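Local structure of putative molybdenum cofactor biosynthesis protein (2G2C) at residues A9-S14 and R71-A76; R121-V126 and I136-S141; Q31-D36 and G145-W150; H5-I10 and E44-V49; E53-V58 and P88-S93. The protein probably binds molybdopterin and takes part in molybdenum cofactor biosynthesis, although its exact function is not established. All coordinates share one frame; numbering follows the deposited sequence. Where two conformers were deposited one is given.

Interaction 1: residues A9-S14 and R71-A76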
# COMPACT_ATOMS: atom_id res chain seq x y z
N ALA A 9 2.30 7.74 -0.93
CA ALA A 9 0.89 7.89 -1.31
C ALA A 9 0.04 6.88 -0.59
O ALA A 9 0.44 5.69 -0.43
CB ALA A 9 0.68 7.75 -2.84
N ILE A 10 -1.13 7.33 -0.19
CA ILE A 10 -2.13 6.42 0.40
C ILE A 10 -3.32 6.28 -0.55
O ILE A 10 -3.81 7.31 -1.10
CB ILE A 10 -2.60 6.93 1.78
CG1 ILE A 10 -1.41 6.91 2.78
CG2 ILE A 10 -3.90 6.19 2.24
CD1 ILE A 10 -1.66 7.65 4.08
N ILE A 11 -3.77 5.04 -0.73
CA ILE A 11 -4.95 4.77 -1.57
C ILE A 11 -5.92 3.91 -0.79
O ILE A 11 -5.63 2.75 -0.50
CB ILE A 11 -4.56 4.04 -2.88
CG1 ILE A 11 -3.58 4.93 -3.67
CG2 ILE A 11 -5.80 3.67 -3.67
CD1 ILE A 11 -2.81 4.20 -4.81
N VAL A 12 -7.03 4.52 -0.36
CA VAL A 12 -8.01 3.75 0.38
C VAL A 12 -9.07 3.25 -0.61
O VAL A 12 -9.65 4.02 -1.35
CB VAL A 12 -8.64 4.61 1.51
CG1 VAL A 12 -9.82 3.90 2.12
CG2 VAL A 12 -7.58 4.95 2.56
N VAL A 13 -9.29 1.94 -0.62
CA VAL A 13 -10.11 1.31 -1.63
C VAL A 13 -11.40 0.83 -0.93
O VAL A 13 -11.37 -0.12 -0.12
CB VAL A 13 -9.35 0.11 -2.28
CG1 VAL A 13 -10.19 -0.57 -3.38
CG2 VAL A 13 -7.95 0.54 -2.81
N SER A 14 -12.51 1.51 -1.23
CA SER A 14 -13.77 1.23 -0.52
C SER A 14 -14.93 1.94 -1.16
O SER A 14 -14.89 3.15 -1.28
CB SER A 14 -13.67 1.76 0.92
OG SER A 14 -14.96 1.73 1.58
N ARG A 71 7.39 6.97 -4.04
CA ARG A 71 8.24 5.77 -3.95
C ARG A 71 7.73 4.75 -2.91
O ARG A 71 8.26 3.67 -2.81
CB ARG A 71 9.71 6.11 -3.75
CG ARG A 71 10.28 6.86 -4.98
CD ARG A 71 11.79 6.90 -4.89
NE ARG A 71 12.40 5.57 -4.94
CZ ARG A 71 13.57 5.25 -4.38
NH1 ARG A 71 14.32 6.20 -3.76
NH2 ARG A 71 13.99 3.98 -4.45
N PHE A 72 6.70 5.14 -2.15
CA PHE A 72 6.07 4.22 -1.20
C PHE A 72 4.59 4.44 -1.37
O PHE A 72 4.12 5.57 -1.22
CB PHE A 72 6.51 4.51 0.24
CG PHE A 72 5.78 3.67 1.25
CD1 PHE A 72 5.81 2.29 1.17
CD2 PHE A 72 5.03 4.25 2.27
CE1 PHE A 72 5.12 1.49 2.09
CE2 PHE A 72 4.32 3.43 3.19
CZ PHE A 72 4.39 2.07 3.11
N ILE A 73 3.87 3.39 -1.76
CA ILE A 73 2.44 3.47 -1.95
C ILE A 73 1.83 2.41 -1.09
O ILE A 73 2.21 1.23 -1.20
CB ILE A 73 2.08 3.19 -3.44
CG1 ILE A 73 2.72 4.27 -4.33
CG2 ILE A 73 0.56 3.13 -3.61
CD1 ILE A 73 2.54 4.07 -5.85
N ILE A 74 0.90 2.81 -0.23
CA ILE A 74 0.20 1.82 0.61
C ILE A 74 -1.30 1.92 0.29
O ILE A 74 -1.86 3.01 0.28
CB ILE A 74 0.53 1.98 2.10
CG1 ILE A 74 -0.14 0.83 2.91
CG2 ILE A 74 0.14 3.35 2.60
CD1 ILE A 74 0.58 0.47 4.21
N THR A 75 -1.91 0.77 -0.00
CA THR A 75 -3.35 0.70 -0.26
C THR A 75 -4.00 0.07 0.98
O THR A 75 -3.37 -0.71 1.72
CB THR A 75 -3.69 -0.15 -1.50
OG1 THR A 75 -3.30 -1.53 -1.31
CG2 THR A 75 -2.95 0.40 -2.75
N ALA A 76 -5.28 0.37 1.18
CA ALA A 76 -6.04 -0.26 2.27
C ALA A 76 -7.35 -0.68 1.69
O ALA A 76 -8.12 0.19 1.28
CB ALA A 76 -6.23 0.77 3.43
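I11 and I73 meet across two neighbouring parallel strands, with I11 CD1 lying 3.7 Å from I73 CG2. I11 is level with T75 in the ladder, so this contact reaches back two residues; the torsion responsible is chi1 of I11 (-60°), which sets CG1 beside its own backbone N and sends CD1 toward the start of the strand. The stem of I11 meets its true cross-strand neighbour, CB to T75 CG2 at 4.0 Å. T75 has OG1 between its backbone N and carbonyl carbon (chi1 64°), which turns the methyl to I11 while the hydroxyl is hydrogen-bonded to N138. On the other face I10 and I74 run side by side, I10 CG1 to I74 CG2 at 3.9 Å, whereas CG1 of I74 leads away from the 9-14 strand. Five backbone bonds fix the register, from A9 N to F72 O (2.8 Å) through to V13 N to A76 O (2.8 Å), and the strand axes diverge by only 16°. Helix 55-67 packs on the face bearing A9, I11 and I73, and helix 26-34 on that bearing I10 and V12. Such buried parallel strands between helical layers form the core of the alpha/beta fold of the MoCF_biosynth family.

Interaction 2: residues R121-V126 and I136-S141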
# COMPACT_ATOMS: atom_id res chain seq x y z
N ARG A 121 -5.44 -11.21 0.30
CA ARG A 121 -4.62 -11.63 -0.80
C ARG A 121 -3.66 -10.48 -1.10
O ARG A 121 -3.06 -10.45 -2.16
CB ARG A 121 -5.52 -11.89 -1.97
CG ARG A 121 -6.57 -12.93 -1.63
CD ARG A 121 -7.39 -13.27 -2.85
NE ARG A 121 -8.05 -12.06 -3.35
CZ ARG A 121 -7.72 -11.45 -4.49
NH1 ARG A 121 -6.73 -11.92 -5.26
NH2 ARG A 121 -8.39 -10.34 -4.84
N GLY A 122 -3.53 -9.53 -0.16
CA GLY A 122 -2.71 -8.34 -0.42
C GLY A 122 -1.28 -8.71 -0.69
O GLY A 122 -0.75 -9.61 -0.02
N ILE A 123 -0.66 -8.03 -1.67
CA ILE A 123 0.74 -8.30 -1.98
C ILE A 123 1.67 -7.16 -1.56
O ILE A 123 1.22 -6.05 -1.24
CB ILE A 123 0.95 -8.74 -3.47
CG1 ILE A 123 0.54 -7.60 -4.39
CG2 ILE A 123 0.18 -10.03 -3.72
CD1 ILE A 123 0.93 -7.87 -5.85
N VAL A 124 2.97 -7.45 -1.59
CA VAL A 124 4.02 -6.46 -1.35
C VAL A 124 5.05 -6.64 -2.44
O VAL A 124 5.44 -7.76 -2.74
CB VAL A 124 4.76 -6.66 0.02
CG1 VAL A 124 5.84 -5.60 0.22
CG2 VAL A 124 3.72 -6.60 1.17
N GLY A 125 5.50 -5.55 -3.03
CA GLY A 125 6.55 -5.71 -4.04
C GLY A 125 7.14 -4.40 -4.45
O GLY A 125 6.63 -3.34 -4.04
N VAL A 126 8.17 -4.46 -5.31
CA VAL A 126 8.75 -3.19 -5.81
C VAL A 126 8.58 -3.09 -7.32
O VAL A 126 8.43 -4.11 -7.99
CB VAL A 126 10.28 -3.06 -5.46
CG1 VAL A 126 10.50 -2.97 -3.96
CG2 VAL A 126 11.08 -4.24 -5.99
N ILE A 136 5.26 -0.97 -3.10
CA ILE A 136 3.81 -0.92 -2.98
C ILE A 136 3.42 -2.00 -1.98
O ILE A 136 3.93 -3.15 -2.07
CB ILE A 136 3.12 -1.16 -4.33
CG1 ILE A 136 3.66 -0.19 -5.39
CG2 ILE A 136 1.59 -1.02 -4.20
CD1 ILE A 136 3.03 -0.37 -6.73
N VAL A 137 2.54 -1.64 -1.04
CA VAL A 137 2.09 -2.57 0.02
C VAL A 137 0.57 -2.51 0.04
O VAL A 137 -0.01 -1.43 0.15
CB VAL A 137 2.61 -2.08 1.41
CG1 VAL A 137 1.95 -2.84 2.57
CG2 VAL A 137 4.12 -2.21 1.48
N ASN A 138 -0.06 -3.69 -0.06
CA ASN A 138 -1.53 -3.81 0.09
C ASN A 138 -1.87 -4.18 1.52
O ASN A 138 -1.52 -5.29 1.97
CB ASN A 138 -2.09 -4.95 -0.77
CG ASN A 138 -1.89 -4.76 -2.26
OD1 ASN A 138 -1.88 -5.76 -2.97
ND2 ASN A 138 -1.81 -3.52 -2.75
N ALA A 139 -2.55 -3.28 2.24
CA ALA A 139 -3.10 -3.64 3.56
C ALA A 139 -4.59 -3.94 3.50
O ALA A 139 -5.27 -3.53 2.58
CB ALA A 139 -2.86 -2.49 4.55
N PRO A 140 -5.10 -4.69 4.48
CA PRO A 140 -6.56 -4.87 4.58
C PRO A 140 -7.28 -3.56 4.90
O PRO A 140 -6.62 -2.55 5.19
CB PRO A 140 -6.73 -5.87 5.74
CG PRO A 140 -5.34 -6.51 5.91
CD PRO A 140 -4.36 -5.42 5.53
N SER A 141 -8.61 -3.61 4.88
CA SER A 141 -9.39 -2.41 5.18
C SER A 141 -9.40 -2.10 6.68
O SER A 141 -9.54 -0.94 7.06
CB SER A 141 -10.84 -2.60 4.73
OG SER A 141 -11.37 -3.79 5.29
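N138 lies alongside I123, both side chains pointing the same way, and it grips the backbone of I123 at two points. Its amide oxygen OD1 accepts a hydrogen bond from I123 N at 2.9 Å, and its own backbone N donates to I123 O, also at 2.9 Å. The first bond is straight at the hydrogen (167°), but the donor approaches OD1 from the side, with a C=O...donor angle of 113°, tilted out of the carbonyl plane. N138 has CG beside its backbone N (chi1 -63°), which brings the amide toward the partner segment. The stem of N138 fits against glycine, CB to G122 CA at 3.5 Å, while I123 CG1 lies 3.4 Å from N138 OD1. At the other end of the amide, ND2 is hydrogen-bonded to the hydroxyls of T75 and T91, so the rotation of this buried group is held from both ends.

On the opposite face V124 and V137 also run side by side, V124 CG1 to V137 CG2 at 4.0 Å, with V137 resting on T149 and I153 of helix 143-153. G125 and I136 form a hydrogen-bonded pair, G125 N to I136 O at 3.0 Å and I136 N to G125 O at 2.9 Å. V124 and V137 are the adjacent non-hydrogen-bonded pair. This alternation marks antiparallel pairing, and because strands 124-126 and 135-139 follow each other directly in the chain they form a beta hairpin of the mixed sheet.

Interaction 3: residues Q31-D36 and G145-W150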
# COMPACT_ATOMS: atom_id res chain seq x y z
N GLN A 31 -1.35 7.94 8.76
CA GLN A 31 -0.58 9.15 9.07
C GLN A 31 0.07 9.05 10.46
O GLN A 31 1.22 9.47 10.61
CB GLN A 31 -1.46 10.38 8.98
CG GLN A 31 -1.85 10.71 7.53
CD GLN A 31 -2.85 11.83 7.39
OE1 GLN A 31 -2.60 12.80 6.67
NE2 GLN A 31 -3.99 11.72 8.08
N ARG A 32 -0.64 8.49 11.45
CA ARG A 32 -0.03 8.30 12.78
C ARG A 32 1.13 7.29 12.76
O ARG A 32 2.18 7.49 13.41
CB ARG A 32 -1.11 7.86 13.81
CG ARG A 32 -2.14 8.93 14.11
CD ARG A 32 -3.26 8.47 15.02
NE ARG A 32 -3.97 9.68 15.45
CZ ARG A 32 -5.23 10.00 15.17
NH1 ARG A 32 -6.03 9.14 14.55
NH2 ARG A 32 -5.71 11.17 15.60
N LEU A 33 0.93 6.20 12.02
CA LEU A 33 1.96 5.17 11.93
C LEU A 33 3.20 5.70 11.21
O LEU A 33 4.34 5.31 11.55
CB LEU A 33 1.43 3.89 11.25
CG LEU A 33 0.23 3.29 11.99
CD1 LEU A 33 -0.46 2.25 11.14
CD2 LEU A 33 0.65 2.68 13.34
N MSE A 34 2.98 6.60 10.25
CA MSE A 34 4.10 7.20 9.50
C MSE A 34 4.88 8.24 10.28
O MSE A 34 6.07 8.44 10.03
CB MSE A 34 3.61 7.83 8.20
CG MSE A 34 3.14 6.85 7.20
SE MSE A 34 2.27 7.79 5.72
CE MSE A 34 2.29 6.31 4.46
N SER A 35 4.22 8.90 11.23
CA SER A 35 4.84 10.03 11.94
C SER A 35 5.76 9.52 13.06
O SER A 35 5.33 8.70 13.86
CB SER A 35 3.77 10.98 12.48
OG SER A 35 2.93 10.34 13.42
N ASP A 36 6.99 10.03 13.09
CA ASP A 36 8.18 9.37 13.70
C ASP A 36 8.01 8.30 14.76
O ASP A 36 8.99 7.73 15.25
CB ASP A 36 9.43 10.29 13.91
CG ASP A 36 9.36 11.20 15.16
OD1 ASP A 36 8.91 10.78 16.24
OD2 ASP A 36 9.86 12.35 15.06
N GLY A 145 -5.78 -4.88 10.75
CA GLY A 145 -5.01 -5.42 9.64
C GLY A 145 -3.93 -4.43 9.20
O GLY A 145 -2.80 -4.82 8.93
N ILE A 146 -4.26 -3.14 9.14
CA ILE A 146 -3.27 -2.11 8.81
C ILE A 146 -2.13 -2.09 9.82
O ILE A 146 -0.97 -1.94 9.46
CB ILE A 146 -3.97 -0.74 8.77
CG1 ILE A 146 -4.85 -0.66 7.52
CG2 ILE A 146 -2.96 0.39 8.72
CD1 ILE A 146 -5.89 0.45 7.56
N THR A 147 -2.45 -2.17 11.13
CA THR A 147 -1.38 -2.10 12.13
C THR A 147 -0.46 -3.33 12.09
O THR A 147 0.76 -3.21 12.34
CB THR A 147 -1.92 -1.89 13.57
OG1 THR A 147 -2.68 -3.03 13.98
CG2 THR A 147 -2.78 -0.63 13.62
N ASP A 148 -1.01 -4.49 11.78
CA ASP A 148 -0.21 -5.71 11.61
C ASP A 148 0.68 -5.62 10.35
O ASP A 148 1.86 -6.02 10.38
CB ASP A 148 -1.10 -6.94 11.54
CG ASP A 148 -1.62 -7.37 12.90
OD1 ASP A 148 -1.06 -6.98 13.95
OD2 ASP A 148 -2.64 -8.09 12.91
N THR A 149 0.13 -5.08 9.27
CA THR A 149 0.95 -4.90 8.07
C THR A 149 2.10 -3.95 8.38
O THR A 149 3.25 -4.21 8.05
CB THR A 149 0.08 -4.35 6.91
OG1 THR A 149 -0.82 -5.39 6.52
CG2 THR A 149 0.93 -3.90 5.75
N TRP A 150 1.76 -2.83 9.03
CA TRP A 150 2.75 -1.81 9.35
C TRP A 150 3.85 -2.36 10.26
O TRP A 150 5.03 -2.04 10.09
CB TRP A 150 2.07 -0.60 10.02
CG TRP A 150 3.00 0.51 10.07
CD1 TRP A 150 3.76 0.92 11.16
CD2 TRP A 150 3.34 1.39 9.00
NE1 TRP A 150 4.50 2.00 10.82
CE2 TRP A 150 4.28 2.31 9.50
CE3 TRP A 150 2.93 1.49 7.66
CZ2 TRP A 150 4.83 3.33 8.71
CZ3 TRP A 150 3.47 2.52 6.86
CH2 TRP A 150 4.41 3.42 7.40
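L33 lies over the indole of W150: its CB is 3.6 Å from the centroid of the five-membered ring and 7° off the ring normal, a CH-pi contact over the face. The two side chains slide past each other in opposite directions, which lets L33 CD1 continue beyond the ring to I146 CG2 at 3.9 Å and to W150 CB at 4.0 Å. W150 takes this position with CG anti to its backbone N (chi1 -168°), the indole stretched out from its helix toward the other. At the far end of the six-membered ring, CH2 meets M34 CG at 3.7 Å; the side chain of M34, a selenomethionine, crosses the indole at about a right angle.

In the second shell the W150 ring meets that of Y43, their planes about 55° apart, and it also touches F72. M34 packs on F72 and I74 through its terminal CE. I146 is held between A26, L29 and L30 on one side of the contact and A139 of the sheet. Helices 26-34 and 143-153 thus lie next to each other on one face of the sheet, the first above strands 5-13 and 72-76, the second above strand 135-139.

Interaction 4: residues H5-I10 and E44-V49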
# COMPACT_ATOMS: atom_id res chain seq x y z
N HIS A 5 13.74 11.53 2.85
CA HIS A 5 12.30 11.74 2.70
C HIS A 5 11.76 10.74 1.70
O HIS A 5 12.23 10.70 0.54
CB HIS A 5 12.00 13.13 2.13
CG HIS A 5 11.76 14.18 3.16
ND1 HIS A 5 10.61 14.94 3.18
CD2 HIS A 5 12.53 14.63 4.18
CE1 HIS A 5 10.68 15.81 4.17
NE2 HIS A 5 11.84 15.64 4.80
N ILE A 6 10.78 9.95 2.12
CA ILE A 6 10.19 8.97 1.23
C ILE A 6 8.86 9.53 0.75
O ILE A 6 7.91 9.66 1.53
CB ILE A 6 9.98 7.61 1.96
CG1 ILE A 6 11.31 7.06 2.51
CG2 ILE A 6 9.26 6.61 1.04
CD1 ILE A 6 11.15 5.79 3.41
N LYS A 7 8.81 9.90 -0.53
CA LYS A 7 7.56 10.40 -1.10
C LYS A 7 6.54 9.27 -1.10
O LYS A 7 6.78 8.20 -1.67
CB LYS A 7 7.76 10.97 -2.51
CG LYS A 7 8.26 12.42 -2.54
CD LYS A 7 9.71 12.51 -2.13
CE LYS A 7 10.18 13.95 -2.15
NZ LYS A 7 11.17 14.18 -1.07
N SER A 8 5.41 9.53 -0.45
CA SER A 8 4.44 8.48 -0.16
C SER A 8 3.05 8.79 -0.63
O SER A 8 2.64 9.96 -0.67
CB SER A 8 4.40 8.14 1.34
OG SER A 8 5.70 7.84 1.84
N ALA A 9 2.30 7.74 -0.93
CA ALA A 9 0.89 7.89 -1.31
C ALA A 9 0.04 6.88 -0.59
O ALA A 9 0.44 5.69 -0.43
CB ALA A 9 0.68 7.75 -2.84
N ILE A 10 -1.13 7.33 -0.19
CA ILE A 10 -2.13 6.42 0.40
C ILE A 10 -3.32 6.28 -0.55
O ILE A 10 -3.81 7.31 -1.10
CB ILE A 10 -2.60 6.93 1.78
CG1 ILE A 10 -1.41 6.91 2.78
CG2 ILE A 10 -3.90 6.19 2.24
CD1 ILE A 10 -1.66 7.65 4.08
N GLU A 44 6.96 11.59 3.43
CA GLU A 44 6.33 12.79 2.92
C GLU A 44 5.10 12.40 2.12
O GLU A 44 5.21 11.92 0.96
CB GLU A 44 7.32 13.57 2.02
CG GLU A 44 6.72 14.89 1.54
CD GLU A 44 7.52 15.57 0.45
OE1 GLU A 44 8.72 15.26 0.29
OE2 GLU A 44 6.93 16.42 -0.25
N LEU A 45 3.92 12.57 2.72
CA LEU A 45 2.68 12.19 2.04
C LEU A 45 2.33 13.16 0.91
O LEU A 45 1.89 14.29 1.18
CB LEU A 45 1.52 12.10 3.03
CG LEU A 45 0.21 11.52 2.48
CD1 LEU A 45 0.37 10.05 2.15
CD2 LEU A 45 -0.83 11.70 3.55
N ILE A 46 2.54 12.74 -0.33
CA ILE A 46 2.29 13.63 -1.47
C ILE A 46 0.89 13.53 -2.03
O ILE A 46 0.43 14.41 -2.76
CB ILE A 46 3.36 13.46 -2.56
CG1 ILE A 46 3.17 12.13 -3.30
CG2 ILE A 46 4.76 13.65 -1.91
CD1 ILE A 46 4.00 12.02 -4.61
N SER A 47 0.18 12.45 -1.66
CA SER A 47 -1.14 12.16 -2.20
C SER A 47 -1.90 11.25 -1.23
O SER A 47 -1.30 10.32 -0.71
CB SER A 47 -0.97 11.44 -3.54
OG SER A 47 -2.21 11.05 -4.09
N GLU A 48 -3.18 11.52 -1.04
CA GLU A 48 -4.08 10.51 -0.45
C GLU A 48 -5.39 10.58 -1.18
O GLU A 48 -5.89 11.67 -1.51
CB GLU A 48 -4.28 10.69 1.06
CG GLU A 48 -4.87 12.03 1.45
CD GLU A 48 -6.40 12.10 1.38
OE1 GLU A 48 -6.92 13.24 1.48
OE2 GLU A 48 -7.10 11.07 1.22
N VAL A 49 -5.92 9.41 -1.51
CA VAL A 49 -7.20 9.33 -2.21
C VAL A 49 -8.03 8.18 -1.67
O VAL A 49 -7.51 7.28 -0.98
CB VAL A 49 -7.00 9.15 -3.76
CG1 VAL A 49 -6.09 10.25 -4.32
CG2 VAL A 49 -6.37 7.80 -4.06
O HOH W 1 -2.73 8.53 -3.54
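Residues 5-10 and 44-49 pair as parallel beta strands interrupted by a beta bulge, at the border of the sheet where strand 42-51 is outermost within the chain. K7 faces E44 and S8 faces L45, but A9 then faces S47 and I10 faces E48, so I46 is the extra residue. The bonds follow this shift: S8 O accepts from I46 N at 2.8 Å, while I10 N turns to S47 O at 3.0 Å. The local strand axes lie 35° apart.

Toward the N-terminal end E44 holds its CG anti to the backbone N (chi1 -176°) and extends along the side chain of K7. Its OE1 lies 3.0 Å from K7 NZ, a salt bridge that is tentative because K7 has two conformers. H5 adds a weak bond, ND1 to the same OE1 at 3.5 Å, which approaches the imidazole at its edge; ring and carboxylate planes stand 79° apart. On the other face L45 crosses I10 at about a right angle, its CD1 3.7 Å from I10 CG1, and the pair lies beneath helix 26-34, where I10 touches L27 and L30 and L45 touches Q31. Within the ladder, I6 O is gripped twice: E44 N and S8 OG, each 2.9 Å from it, reach this oxygen from opposite faces of its carbonyl plane.

Interaction 5: residues E53-V58 and P88-S93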
# COMPACT_ATOMS: atom_id res chain seq x y z
N GLU A 53 -14.01 0.29 -5.22
CA GLU A 53 -13.38 -0.99 -5.51
C GLU A 53 -13.27 -1.26 -7.00
O GLU A 53 -14.10 -0.81 -7.78
CB GLU A 53 -14.18 -2.12 -4.88
CG GLU A 53 -14.19 -1.96 -3.41
CD GLU A 53 -13.61 -3.13 -2.69
OE1 GLU A 53 -12.71 -3.80 -3.29
OE2 GLU A 53 -14.06 -3.36 -1.54
N GLY A 54 -12.27 -2.03 -7.39
CA GLY A 54 -12.19 -2.52 -8.76
C GLY A 54 -10.76 -2.53 -9.26
O GLY A 54 -9.87 -1.91 -8.66
N TYR A 55 -10.54 -3.17 -10.40
CA TYR A 55 -9.24 -3.20 -11.03
C TYR A 55 -8.89 -1.81 -11.61
O TYR A 55 -7.81 -1.24 -11.32
CB TYR A 55 -9.27 -4.24 -12.13
CG TYR A 55 -7.93 -4.52 -12.75
CD1 TYR A 55 -7.12 -5.58 -12.29
CD2 TYR A 55 -7.47 -3.75 -13.84
CE1 TYR A 55 -5.90 -5.87 -12.88
CE2 TYR A 55 -6.26 -4.02 -14.45
CZ TYR A 55 -5.46 -5.10 -13.97
OH TYR A 55 -4.25 -5.36 -14.58
N ASP A 56 -9.78 -1.26 -12.43
CA ASP A 56 -9.43 -0.03 -13.13
C ASP A 56 -9.19 1.15 -12.19
O ASP A 56 -8.28 1.95 -12.41
CB ASP A 56 -10.52 0.30 -14.15
CG ASP A 56 -10.84 -0.89 -15.05
OD1 ASP A 56 -10.26 -0.96 -16.16
OD2 ASP A 56 -11.66 -1.75 -14.65
N THR A 57 -10.02 1.26 -11.16
CA THR A 57 -9.87 2.36 -10.21
C THR A 57 -8.55 2.28 -9.44
O THR A 57 -7.85 3.29 -9.24
CB THR A 57 -11.02 2.38 -9.22
OG1 THR A 57 -11.22 1.06 -8.70
CG2 THR A 57 -12.26 2.88 -9.96
N VAL A 58 -8.19 1.07 -9.01
CA VAL A 58 -6.91 0.93 -8.27
C VAL A 58 -5.70 1.13 -9.20
O VAL A 58 -4.75 1.86 -8.87
CB VAL A 58 -6.88 -0.40 -7.52
CG1 VAL A 58 -5.53 -0.64 -6.85
CG2 VAL A 58 -8.01 -0.42 -6.49
N PRO A 88 -5.15 -6.61 -5.18
CA PRO A 88 -3.92 -7.40 -5.41
C PRO A 88 -3.64 -7.53 -6.93
O PRO A 88 -2.47 -7.44 -7.35
CB PRO A 88 -4.21 -8.75 -4.74
CG PRO A 88 -5.28 -8.38 -3.71
CD PRO A 88 -6.16 -7.43 -4.46
N GLU A 89 -4.68 -7.80 -7.72
CA GLU A 89 -4.50 -7.97 -9.18
C GLU A 89 -4.00 -6.65 -9.81
O GLU A 89 -3.05 -6.63 -10.61
CB GLU A 89 -5.81 -8.41 -9.86
CG GLU A 89 -6.28 -9.85 -9.49
CD GLU A 89 -7.01 -9.99 -8.11
OE1 GLU A 89 -7.03 -9.06 -7.26
OE2 GLU A 89 -7.60 -11.08 -7.91
N ALA A 90 -4.66 -5.55 -9.43
CA ALA A 90 -4.25 -4.25 -9.95
C ALA A 90 -2.78 -3.97 -9.56
O ALA A 90 -1.95 -3.51 -10.36
CB ALA A 90 -5.19 -3.12 -9.41
N THR A 91 -2.44 -4.26 -8.31
CA THR A 91 -1.10 -4.02 -7.84
C THR A 91 -0.06 -4.85 -8.60
O THR A 91 1.00 -4.34 -8.98
CB THR A 91 -1.02 -4.27 -6.33
OG1 THR A 91 -1.93 -3.40 -5.65
CG2 THR A 91 0.45 -4.07 -5.80
N ALA A 92 -0.37 -6.14 -8.80
CA ALA A 92 0.56 -7.07 -9.43
C ALA A 92 0.96 -6.55 -10.82
O ALA A 92 2.09 -6.84 -11.30
CB ALA A 92 -0.09 -8.42 -9.56
N SER A 93 0.05 -5.80 -11.46
CA SER A 93 0.35 -5.31 -12.84
C SER A 93 1.57 -4.39 -12.87
O SER A 93 2.14 -4.20 -13.98
CB SER A 93 -0.86 -4.62 -13.48
OG SER A 93 -1.10 -3.34 -12.92
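The CA atoms of Y55 and A90 approach to 5.2 Å, where the first turn of helix 55-67 meets helix 87-92; just before Y55, G54 occupies the N-cap position with a strongly positive phi of 142°.

On the side of residues 53-58, Y55 makes the larger part of the contact. With CG anti to its backbone N (chi1 -172°), the ring stretches across to the second helix and lies along its backbone. A90 CB sits 4.2 Å above one ring face, offset toward the rim, while E89 CB approaches the edge in the ring plane, 3.9 Å from Y55 CE1. The same CE1 is 3.7 Å from A90 N, so the ring packs against main chain as well as side chains. Further out, Y55 OH comes to 3.6 Å from S93 CB. S93 itself is tied back to its own segment, since A90 O accepts both from S93 OG, at 2.7 Å, and from S93 N, at 3.2 Å. One helical turn after Y55, V58 brings CG1 to A90 CB at 3.6 Å. The small methyl of A90 is therefore met by the valine and by the tyrosine ring. E89 bends at chi2 (80°), which takes its carboxylate away from Y55; there it forms a salt bridge with R121.

Around this contact, V58 leans on V13 of strand 5-13, A90 also touches V59, and T91 packs on I62 and is hydrogen-bonded to N138. Helix 87-92 thus lies beside helix 55-67 and packs, through T91, on the hairpin of strands 124-126 and 135-139, on the sheet face opposite helices 26-34 and 143-153.

In the fold
From the N terminus, strand 5-13 enters two contacts. Interaction 4 closes the first loop by joining it to strand 42-51, with helix 26-34 in between; interaction 1 closes a longer one to strand 72-76, spanning helix 55-67 too. Interaction 5 opens inside that longer loop and ends beyond it at helix 87-92, so the two cross. Interaction 3, from helix 26-34 to helix 143-153, crosses both interactions 1 and 4 and encloses interactions 2 and 5. Interaction 2 is a short, late hairpin closure, joined to interaction 1 through T75 and N138. Strand contacts 4, 1 and 2 build the sheet; interactions 3 and 5 pair helices on its opposite faces, about 22 Å apart between centres.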